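Local coordinates for protein glycerophosphodiester phosphodiesterase (Parabacteroides distasonis, PDB 3NO3) that belongs to the glycerophosphodiester phosphodiesterase family, folds as a TIM-type barrel and carries a magnesium ion bound by acidic residues, at residues M197-E211 against V218-I232. Numbering follows the deposited sequence.
Sequences MTSNVWTVDDPKLME and VDFITTDLPEETQKI
Met210, a selenomethionine, reaches from helix 207-211 across to the side of helix 226-232, with its chain extended beyond CG. Stretched out this way, Met210 SE lies 3.7 Å from Ile232 CD1, while the terminal Met210 CE goes deeper, to 3.3 Å from Thr229 OG1 and within van der Waals range of Leu225 CB and Thr223 OG1. Ile232 CD1 also leans on Pro207, and its CG2 lies against Glu211, whose carboxylate turns to Arg236 in a salt bridge. The axes of the two helical segments pass 10.5 Å apart at 53°, with Met210 between them.

Further in, Thr222 ties its strand 220-223 to the parallel strand 198-202. Thr222 N gives a 2.8 Å bond to Val201 O, almost in line with that carbonyl, and Thr222 O accepts from Val204 N just past the cis peptide before Thr203. Thr222 OG1 donates to Asn200 OD1 (2.8 Å), arriving well to one side of the amide C=O, at 114°. Strand 198-202, helix 207-216 and strand 220-223 form one beta-alpha-beta unit of the TIM-type barrel, and strand 6-9 pairs with the far side of 220-223 to continue the wall. Thr222 also touches His10, and its side chain lies about 7 Å from the magnesium ion.

Phe220 sets its ring edge near Asn200 CB, the amide and ring planes 64° apart, and its ring stacks with Tyr36. At the start of the strands Asp219 OD2 accepts from Ser199 N at 2.8 Å, and a water links the same oxygen to Met197 O. Just beyond the C-terminal ends of the strands, Asp224 N donates to Asp205 OD1 (2.8 Å), on the syn side and somewhat out of the carboxylate plane, while Asp224 OD1 is held by His10 and Trp14.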
HETATM    1  N   MSE A 197      10.897   3.649 -13.605  1.00 24.40           N
HETATM    2  CA  MSE A 197      10.009   3.686 -12.442  0.60 23.64           C
HETATM    3  C   MSE A 197       8.908   2.670 -12.656  1.00 22.61           C
HETATM    4  O   MSE A 197       8.666   2.277 -13.769  1.00 24.20           O
HETATM    5  CB  MSE A 197       9.298   5.041 -12.293  0.60 22.82           C
HETATM    6  CG  MSE A 197      10.019   6.209 -12.804  0.60 25.41           C
HETATM    7 SE   MSE A 197       9.021   7.819 -12.560  0.45 22.63          SE
HETATM    8  CE  MSE A 197       9.294   7.856 -10.624  0.60 17.17           C
ATOM      9  N   THR A 198       8.219   2.313 -11.587  1.00 21.49           N
ATOM     10  CA  THR A 198       6.999   1.482 -11.659  1.00 20.44           C
ATOM     11  C   THR A 198       5.678   2.297 -11.708  1.00 20.06           C
ATOM     12  O   THR A 198       5.597   3.440 -11.222  1.00 19.14           O
ATOM     13  CB  THR A 198       6.934   0.453 -10.541  1.00 19.80           C
ATOM     14  OG1 THR A 198       6.838   1.112  -9.266  1.00 17.94           O
ATOM     15  CG2 THR A 198       8.159  -0.432 -10.629  1.00 18.77           C
ATOM     16  N   SER A 199       4.662   1.691 -12.313  1.00 20.63           N
ATOM     17  CA  SER A 199       3.320   2.267 -12.353  1.00 21.14           C
ATOM     18  C   SER A 199       2.383   1.316 -11.603  1.00 20.97           C
ATOM     19  O   SER A 199       2.441   0.111 -11.816  1.00 22.43           O
ATOM     20  CB  SER A 199       2.873   2.467 -13.797  1.00 20.76           C
ATOM     21  OG  SER A 199       2.945   1.279 -14.526  1.00 22.54           O
ATOM     22  N   ASN A 200       1.558   1.860 -10.721  1.00 20.62           N
ATOM     23  CA  ASN A 200       0.561   1.092  -9.926  1.00 19.34           C
ATOM     24  C   ASN A 200      -0.748   1.881 -10.053  1.00 20.17           C
ATOM     25  O   ASN A 200      -0.715   3.121 -10.218  1.00 18.91           O
ATOM     26  CB  ASN A 200       1.083   0.967  -8.493  1.00 19.78           C
ATOM     27  CG  ASN A 200       0.237   0.078  -7.557  1.00 19.30           C
ATOM     28  OD1 ASN A 200      -0.834  -0.465  -7.891  1.00 17.99           O
ATOM     29  ND2 ASN A 200       0.770  -0.070  -6.346  1.00 16.73           N
ATOM     30  N   VAL A 201      -1.882   1.162 -10.080  1.00 19.54           N
ATOM     31  CA  VAL A 201      -3.176   1.802 -10.230  1.00 20.66           C
ATOM     32  C   VAL A 201      -4.149   1.272  -9.164  1.00 20.50           C
ATOM     33  O   VAL A 201      -4.137   0.086  -8.867  1.00 19.68           O
ATOM     34  CB  VAL A 201      -3.739   1.630 -11.673  1.00 21.98           C
ATOM     35  CG1 VAL A 201      -3.984   0.134 -12.049  1.00 20.71           C
ATOM     36  CG2 VAL A 201      -4.991   2.479 -11.861  1.00 22.39           C
ATOM     37  N   TRP A 202      -4.962   2.167  -8.592  1.00 20.79           N
ATOM     38  CA  TRP A 202      -5.912   1.803  -7.511  1.00 21.78           C
ATOM     39  C   TRP A 202      -7.304   2.422  -7.746  1.00 22.94           C
ATOM     40  O   TRP A 202      -7.401   3.375  -8.521  1.00 21.99           O
ATOM     41  CB  TRP A 202      -5.383   2.249  -6.132  1.00 21.39           C
ATOM     42  CG  TRP A 202      -5.082   3.717  -5.992  1.00 21.46           C
ATOM     43  CD1 TRP A 202      -3.891   4.333  -6.216  1.00 20.06           C
ATOM     44  CD2 TRP A 202      -5.988   4.753  -5.572  1.00 21.21           C
ATOM     45  NE1 TRP A 202      -3.992   5.670  -6.007  1.00 18.74           N
ATOM     46  CE2 TRP A 202      -5.265   5.963  -5.590  1.00 20.34           C
ATOM     47  CE3 TRP A 202      -7.337   4.770  -5.162  1.00 21.44           C
ATOM     48  CZ2 TRP A 202      -5.847   7.202  -5.242  1.00 23.20           C
ATOM     49  CZ3 TRP A 202      -7.913   6.002  -4.801  1.00 25.63           C
ATOM     50  CH2 TRP A 202      -7.173   7.201  -4.863  1.00 23.13           C
ATOM     51  N   THR A 203      -8.394   1.903  -7.154  1.00 22.93           N
ATOM     52  CA  THR A 203      -8.551   0.554  -6.631  1.00 23.43           C
ATOM     53  C   THR A 203      -9.415  -0.057  -7.722  1.00 24.67           C
ATOM     54  O   THR A 203     -10.521   0.413  -7.923  1.00 25.92           O
ATOM     55  CB  THR A 203      -9.188   0.584  -5.235  1.00 23.25           C
ATOM     56  OG1 THR A 203      -8.228   1.164  -4.335  1.00 22.63           O
ATOM     57  CG2 THR A 203      -9.493  -0.803  -4.732  1.00 21.87           C
ATOM     58  N   VAL A 204      -8.877  -0.996  -8.504  1.00 24.77           N
ATOM     59  CA  VAL A 204      -9.548  -1.416  -9.757  1.00 25.86           C
ATOM     60  C   VAL A 204     -10.237  -2.748  -9.587  1.00 27.38           C
ATOM     61  O   VAL A 204      -9.549  -3.749  -9.414  1.00 26.82           O
ATOM     62  CB  VAL A 204      -8.562  -1.475 -10.925  1.00 26.43           C
ATOM     63  CG1 VAL A 204      -9.310  -1.923 -12.195  1.00 26.30           C
ATOM     64  CG2 VAL A 204      -7.956  -0.084 -11.117  1.00 23.11           C
ATOM     65  N   ASP A 205     -11.579  -2.737  -9.609  1.00 29.22           N
ATOM     66  CA  ASP A 205     -12.414  -3.930  -9.368  1.00 30.82           C
ATOM     67  C   ASP A 205     -13.272  -4.405 -10.566  1.00 32.82           C
ATOM     68  O   ASP A 205     -13.653  -5.581 -10.616  1.00 34.37           O
ATOM     69  CB  ASP A 205     -13.310  -3.679  -8.135  1.00 31.40           C
ATOM     70  CG  ASP A 205     -12.502  -3.382  -6.853  1.00 32.30           C
ATOM     71  OD1 ASP A 205     -11.298  -3.694  -6.782  1.00 32.52           O
ATOM     72  OD2 ASP A 205     -13.073  -2.801  -5.906  1.00 37.54           O
ATOM     73  N   ASP A 206     -13.546  -3.525 -11.527  1.00 33.91           N
ATOM     74  CA  ASP A 206     -14.357  -3.859 -12.710  0.55 35.06           C
ATOM     75  C   ASP A 206     -13.476  -4.657 -13.698  1.00 35.79           C
ATOM     76  O   ASP A 206     -12.352  -4.229 -14.010  1.00 35.26           O
ATOM     77  CB  ASP A 206     -14.879  -2.571 -13.359  0.55 35.35           C
ATOM     78  CG  ASP A 206     -15.546  -2.811 -14.717  0.55 36.88           C
ATOM     79  OD1 ASP A 206     -16.684  -3.330 -14.757  0.55 39.30           O
ATOM     80  OD2 ASP A 206     -14.938  -2.442 -15.736  0.55 35.83           O
ATOM     81  N   PRO A 207     -13.942  -5.843 -14.184  1.00 36.93           N
ATOM     82  CA  PRO A 207     -13.111  -6.602 -15.159  1.00 37.25           C
ATOM     83  C   PRO A 207     -12.694  -5.911 -16.459  1.00 37.18           C
ATOM     84  O   PRO A 207     -11.584  -6.169 -16.930  1.00 37.31           O
ATOM     85  CB  PRO A 207     -13.987  -7.817 -15.493  1.00 39.05           C
ATOM     86  CG  PRO A 207     -14.629  -8.093 -14.187  1.00 39.95           C
ATOM     87  CD  PRO A 207     -15.004  -6.714 -13.651  1.00 37.75           C
ATOM     88  N   LYS A 208     -13.541  -5.051 -17.022  1.00 37.27           N
ATOM     89  CA  LYS A 208     -13.212  -4.300 -18.258  1.00 37.80           C
ATOM     90  C   LYS A 208     -12.058  -3.307 -17.978  1.00 35.69           C
ATOM     91  O   LYS A 208     -11.102  -3.190 -18.760  1.00 35.36           O
ATOM     92  CB  LYS A 208     -14.461  -3.568 -18.803  1.00 39.03           C
ATOM     93  CG  LYS A 208     -14.318  -2.991 -20.209  1.00 42.43           C
ATOM     94  N   LEU A 209     -12.137  -2.649 -16.831  1.00 33.89           N
ATOM     95  CA  LEU A 209     -11.075  -1.746 -16.357  1.00 31.97           C
ATOM     96  C   LEU A 209      -9.735  -2.459 -16.047  1.00 31.24           C
ATOM     97  O   LEU A 209      -8.658  -1.954 -16.430  1.00 29.61           O
ATOM     98  CB  LEU A 209     -11.578  -0.917 -15.160  1.00 31.51           C
ATOM     99  CG  LEU A 209     -10.748   0.298 -14.690  1.00 29.97           C
ATOM    100  CD1 LEU A 209     -10.552   1.393 -15.803  1.00 29.60           C
ATOM    101  CD2 LEU A 209     -11.388   0.888 -13.442  1.00 29.16           C
HETATM  102  N   MSE A 210      -9.782  -3.620 -15.378  1.00 30.76           N
HETATM  103  CA  MSE A 210      -8.561  -4.456 -15.182  1.00 30.56           C
HETATM  104  C   MSE A 210      -7.863  -4.734 -16.531  1.00 31.75           C
HETATM  105  O   MSE A 210      -6.658  -4.504 -16.691  1.00 30.56           O
HETATM  106  CB  MSE A 210      -8.890  -5.796 -14.501  1.00 30.65           C
HETATM  107  CG  MSE A 210      -9.312  -5.690 -13.000  1.00 29.73           C
HETATM  108 SE   MSE A 210      -9.859  -7.436 -12.420  0.75 31.04          SE
HETATM  109  CE  MSE A 210     -10.415  -7.026 -10.573  1.00 30.42           C
ATOM    110  N   GLU A 211      -8.650  -5.183 -17.506  1.00 33.41           N
ATOM    111  CA  GLU A 211      -8.142  -5.403 -18.869  1.00 35.05           C
ATOM    112  C   GLU A 211      -7.552  -4.165 -19.498  1.00 33.74           C
ATOM    113  O   GLU A 211      -6.465  -4.261 -20.046  1.00 34.27           O
ATOM    114  CB  GLU A 211      -9.202  -6.019 -19.802  1.00 37.22           C
ATOM    115  CG  GLU A 211      -9.633  -7.387 -19.315  1.00 42.68           C
ATOM    116  CD  GLU A 211      -9.619  -8.453 -20.383  1.00 51.21           C
ATOM    117  OE1 GLU A 211      -8.510  -8.916 -20.791  1.00 56.19           O
ATOM    118  OE2 GLU A 211     -10.742  -8.835 -20.786  1.00 56.59           O
ATOM    119  N   VAL A 218       0.496  -1.296 -16.886  1.00 28.05           N
ATOM    120  CA  VAL A 218       0.805  -1.013 -15.476  1.00 26.26           C
ATOM    121  C   VAL A 218       1.580  -2.162 -14.824  1.00 25.54           C
ATOM    122  O   VAL A 218       1.273  -3.322 -15.041  1.00 26.44           O
ATOM    123  CB  VAL A 218      -0.454  -0.706 -14.584  1.00 25.73           C
ATOM    124  CG1 VAL A 218      -1.131   0.579 -15.044  1.00 26.55           C
ATOM    125  CG2 VAL A 218      -1.491  -1.906 -14.571  1.00 25.60           C
ATOM    126  N   ASP A 219       2.613  -1.845 -14.065  1.00 24.83           N
ATOM    127  CA  ASP A 219       3.384  -2.872 -13.364  1.00 24.41           C
ATOM    128  C   ASP A 219       2.513  -3.559 -12.304  1.00 24.09           C
ATOM    129  O   ASP A 219       2.644  -4.775 -12.099  1.00 24.95           O
ATOM    130  CB  ASP A 219       4.616  -2.301 -12.655  1.00 24.42           C
ATOM    131  CG  ASP A 219       5.646  -1.730 -13.629  1.00 26.82           C
ATOM    132  OD1 ASP A 219       6.464  -2.492 -14.161  1.00 30.76           O
ATOM    133  OD2 ASP A 219       5.627  -0.505 -13.828  1.00 23.32           O
ATOM    134  N   PHE A 220       1.654  -2.789 -11.631  1.00 22.51           N
ATOM    135  CA  PHE A 220       0.798  -3.324 -10.556  1.00 22.68           C
ATOM    136  C   PHE A 220      -0.636  -2.861 -10.697  1.00 22.54           C
ATOM    137  O   PHE A 220      -0.890  -1.753 -11.154  1.00 22.47           O
ATOM    138  CB  PHE A 220       1.333  -2.906  -9.185  1.00 21.99           C
ATOM    139  CG  PHE A 220       2.788  -3.235  -8.954  1.00 22.67           C
ATOM    140  CD1 PHE A 220       3.189  -4.538  -8.781  1.00 25.55           C
ATOM    141  CD2 PHE A 220       3.770  -2.219  -8.872  1.00 22.29           C
ATOM    142  CE1 PHE A 220       4.545  -4.845  -8.573  1.00 25.60           C
ATOM    143  CE2 PHE A 220       5.092  -2.527  -8.647  1.00 22.31           C
ATOM    144  CZ  PHE A 220       5.489  -3.828  -8.518  1.00 24.46           C
ATOM    145  N   ILE A 221      -1.565  -3.737 -10.322  1.00 22.57           N
ATOM    146  CA  ILE A 221      -2.955  -3.388 -10.109  1.00 22.31           C
ATOM    147  C   ILE A 221      -3.286  -3.605  -8.614  1.00 21.21           C
ATOM    148  O   ILE A 221      -3.076  -4.710  -8.107  1.00 23.03           O
ATOM    149  CB  ILE A 221      -3.876  -4.233 -10.955  1.00 22.04           C
ATOM    150  CG1 ILE A 221      -3.856  -3.777 -12.434  1.00 24.54           C
ATOM    151  CG2 ILE A 221      -5.322  -4.142 -10.448  1.00 22.32           C
ATOM    152  CD1 ILE A 221      -4.670  -4.746 -13.339  1.00 24.41           C
ATOM    153  N   THR A 222      -3.799  -2.563  -7.960  1.00 19.86           N
ATOM    154  CA  THR A 222      -4.253  -2.595  -6.568  1.00 19.14           C
ATOM    155  C   THR A 222      -5.752  -2.775  -6.610  1.00 19.74           C
ATOM    156  O   THR A 222      -6.466  -1.973  -7.224  1.00 20.64           O
ATOM    157  CB  THR A 222      -3.852  -1.318  -5.790  1.00 19.08           C
ATOM    158  OG1 THR A 222      -2.432  -1.267  -5.705  1.00 17.90           O
ATOM    159  CG2 THR A 222      -4.438  -1.314  -4.344  1.00 17.16           C
ATOM    160  N   THR A 223      -6.246  -3.841  -5.997  1.00 20.86           N
ATOM    161  CA  THR A 223      -7.645  -4.245  -6.190  1.00 21.52           C
ATOM    162  C   THR A 223      -8.248  -4.862  -4.932  1.00 21.59           C
ATOM    163  O   THR A 223      -7.534  -5.492  -4.150  1.00 19.81           O
ATOM    164  CB  THR A 223      -7.754  -5.280  -7.364  1.00 22.24           C
ATOM    165  OG1 THR A 223      -9.120  -5.712  -7.519  1.00 22.66           O
ATOM    166  CG2 THR A 223      -6.864  -6.489  -7.115  1.00 22.70           C
ATOM    167  N   ASP A 224      -9.569  -4.700  -4.780  1.00 22.48           N
ATOM    168  CA  ASP A 224     -10.358  -5.458  -3.770  1.00 22.50           C
ATOM    169  C   ASP A 224     -10.818  -6.836  -4.245  1.00 23.50           C
ATOM    170  O   ASP A 224     -11.433  -7.545  -3.454  1.00 23.42           O
ATOM    171  CB  ASP A 224     -11.590  -4.659  -3.307  1.00 22.25           C
ATOM    172  CG  ASP A 224     -11.225  -3.362  -2.558  1.00 23.91           C
ATOM    173  OD1 ASP A 224     -10.154  -3.298  -1.902  1.00 20.81           O
ATOM    174  OD2 ASP A 224     -12.043  -2.412  -2.608  1.00 24.09           O
ATOM    175  N   LEU A 225     -10.578  -7.191  -5.511  1.00 24.17           N
ATOM    176  CA  LEU A 225     -10.926  -8.520  -6.068  1.00 25.58           C
ATOM    177  C   LEU A 225      -9.672  -9.161  -6.678  1.00 25.67           C
ATOM    178  O   LEU A 225      -9.615  -9.372  -7.885  1.00 25.81           O
ATOM    179  CB  LEU A 225     -12.053  -8.376  -7.115  1.00 27.21           C
ATOM    180  CG  LEU A 225     -13.413  -7.844  -6.602  1.00 28.79           C
ATOM    181  CD1 LEU A 225     -14.419  -7.576  -7.771  1.00 32.89           C
ATOM    182  CD2 LEU A 225     -14.060  -8.803  -5.626  1.00 29.33           C
ATOM    183  N   PRO A 226      -8.652  -9.465  -5.830  1.00 24.49           N
ATOM    184  CA  PRO A 226      -7.347  -9.923  -6.360  1.00 25.36           C
ATOM    185  C   PRO A 226      -7.397 -11.246  -7.168  1.00 25.95           C
ATOM    186  O   PRO A 226      -6.664 -11.378  -8.154  1.00 26.67           O
ATOM    187  CB  PRO A 226      -6.481 -10.076  -5.102  1.00 23.61           C
ATOM    188  CG  PRO A 226      -7.428 -10.197  -3.986  1.00 22.83           C
ATOM    189  CD  PRO A 226      -8.602  -9.343  -4.366  1.00 23.33           C
ATOM    190  N   GLU A 227      -8.226 -12.188  -6.757  1.00 26.93           N
ATOM    191  CA  GLU A 227      -8.378 -13.450  -7.497  1.00 28.53           C
ATOM    192  C   GLU A 227      -8.954 -13.262  -8.917  1.00 30.09           C
ATOM    193  O   GLU A 227      -8.522 -13.990  -9.834  1.00 30.31           O
ATOM    194  CB  GLU A 227      -9.206 -14.483  -6.720  1.00 29.42           C
ATOM    195  CG  GLU A 227      -8.571 -14.937  -5.418  1.00 27.11           C
ATOM    196  CD  GLU A 227      -9.164 -16.231  -4.870  1.00 28.32           C
ATOM    197  OE1 GLU A 227     -10.122 -16.178  -4.074  1.00 26.45           O
ATOM    198  OE2 GLU A 227      -8.626 -17.304  -5.189  1.00 27.57           O
ATOM    199  N   GLU A 228      -9.873 -12.301  -9.110  1.00 30.07           N
ATOM    200  CA  GLU A 228     -10.344 -11.998 -10.479  0.55 31.65           C
ATOM    201  C   GLU A 228      -9.180 -11.487 -11.338  1.00 31.29           C
ATOM    202  O   GLU A 228      -9.027 -11.916 -12.489  1.00 31.59           O
ATOM    203  CB  GLU A 228     -11.529 -11.016 -10.487  0.55 32.45           C
ATOM    204  CG  GLU A 228     -11.985 -10.448 -11.894  0.55 34.84           C
ATOM    205  CD  GLU A 228     -12.763 -11.408 -12.782  0.55 40.30           C
ATOM    206  OE1 GLU A 228     -12.190 -11.934 -13.770  0.55 43.68           O
ATOM    207  OE2 GLU A 228     -13.967 -11.594 -12.531  0.55 42.15           O
ATOM    208  N   THR A 229      -8.346 -10.590 -10.805  1.00 28.71           N
ATOM    209  CA  THR A 229      -7.182 -10.107 -11.568  1.00 28.55           C
ATOM    210  C   THR A 229      -6.195 -11.223 -11.933  1.00 29.81           C
ATOM    211  O   THR A 229      -5.673 -11.270 -13.074  1.00 30.32           O
ATOM    212  CB  THR A 229      -6.411  -8.994 -10.818  1.00 26.95           C
ATOM    213  OG1 THR A 229      -7.352  -8.092 -10.238  1.00 27.91           O
ATOM    214  CG2 THR A 229      -5.497  -8.213 -11.772  1.00 26.16           C
ATOM    215  N   GLN A 230      -5.956 -12.136 -10.991  1.00 29.98           N
ATOM    216  CA  GLN A 230      -5.105 -13.301 -11.245  1.00 31.58           C
ATOM    217  C   GLN A 230      -5.668 -14.200 -12.348  1.00 33.30           C
ATOM    218  O   GLN A 230      -4.914 -14.672 -13.211  1.00 33.57           O
ATOM    219  CB  GLN A 230      -4.905 -14.130  -9.964  1.00 31.68           C
ATOM    220  CG  GLN A 230      -4.014 -13.456  -8.858  1.00 30.49           C
ATOM    221  CD  GLN A 230      -4.031 -14.213  -7.542  1.00 30.36           C
ATOM    222  OE1 GLN A 230      -5.080 -14.721  -7.118  1.00 25.86           O
ATOM    223  NE2 GLN A 230      -2.877 -14.307  -6.897  1.00 30.20           N
ATOM    224  N   LYS A 231      -6.986 -14.443 -12.310  1.00 33.04           N
ATOM    225  CA  LYS A 231      -7.654 -15.238 -13.344  1.00 34.90           C
ATOM    226  C   LYS A 231      -7.468 -14.635 -14.741  1.00 34.93           C
ATOM    227  O   LYS A 231      -7.094 -15.344 -15.700  1.00 34.88           O
ATOM    228  CB  LYS A 231      -9.152 -15.373 -13.034  1.00 35.48           C
ATOM    229  CG  LYS A 231     -10.018 -15.854 -14.231  1.00 40.61           C
ATOM    230  CD  LYS A 231     -11.440 -16.250 -13.811  1.00 46.56           C
ATOM    231  CE  LYS A 231     -12.274 -15.021 -13.443  1.00 47.25           C
ATOM    232  NZ  LYS A 231     -13.556 -15.324 -12.738  1.00 49.38           N
ATOM    233  N   ILE A 232      -7.759 -13.337 -14.846  1.00 34.20           N
ATOM    234  CA  ILE A 232      -7.610 -12.597 -16.093  1.00 35.28           C
ATOM    235  C   ILE A 232      -6.157 -12.673 -16.612  1.00 33.66           C
ATOM    236  O   ILE A 232      -5.957 -12.941 -17.766  1.00 33.57           O
ATOM    237  CB  ILE A 232      -8.051 -11.122 -15.925  1.00 35.40           C
ATOM    238  CG1 ILE A 232      -9.581 -11.041 -15.862  1.00 39.02           C
ATOM    239  CG2 ILE A 232      -7.563 -10.251 -17.106  1.00 37.91           C
ATOM    240  CD1 ILE A 232     -10.079  -9.671 -15.369  1.00 40.52           C
TER
HETATM  241  O   HOH W   1       7.217   0.808 -15.506  1.00 26.93           O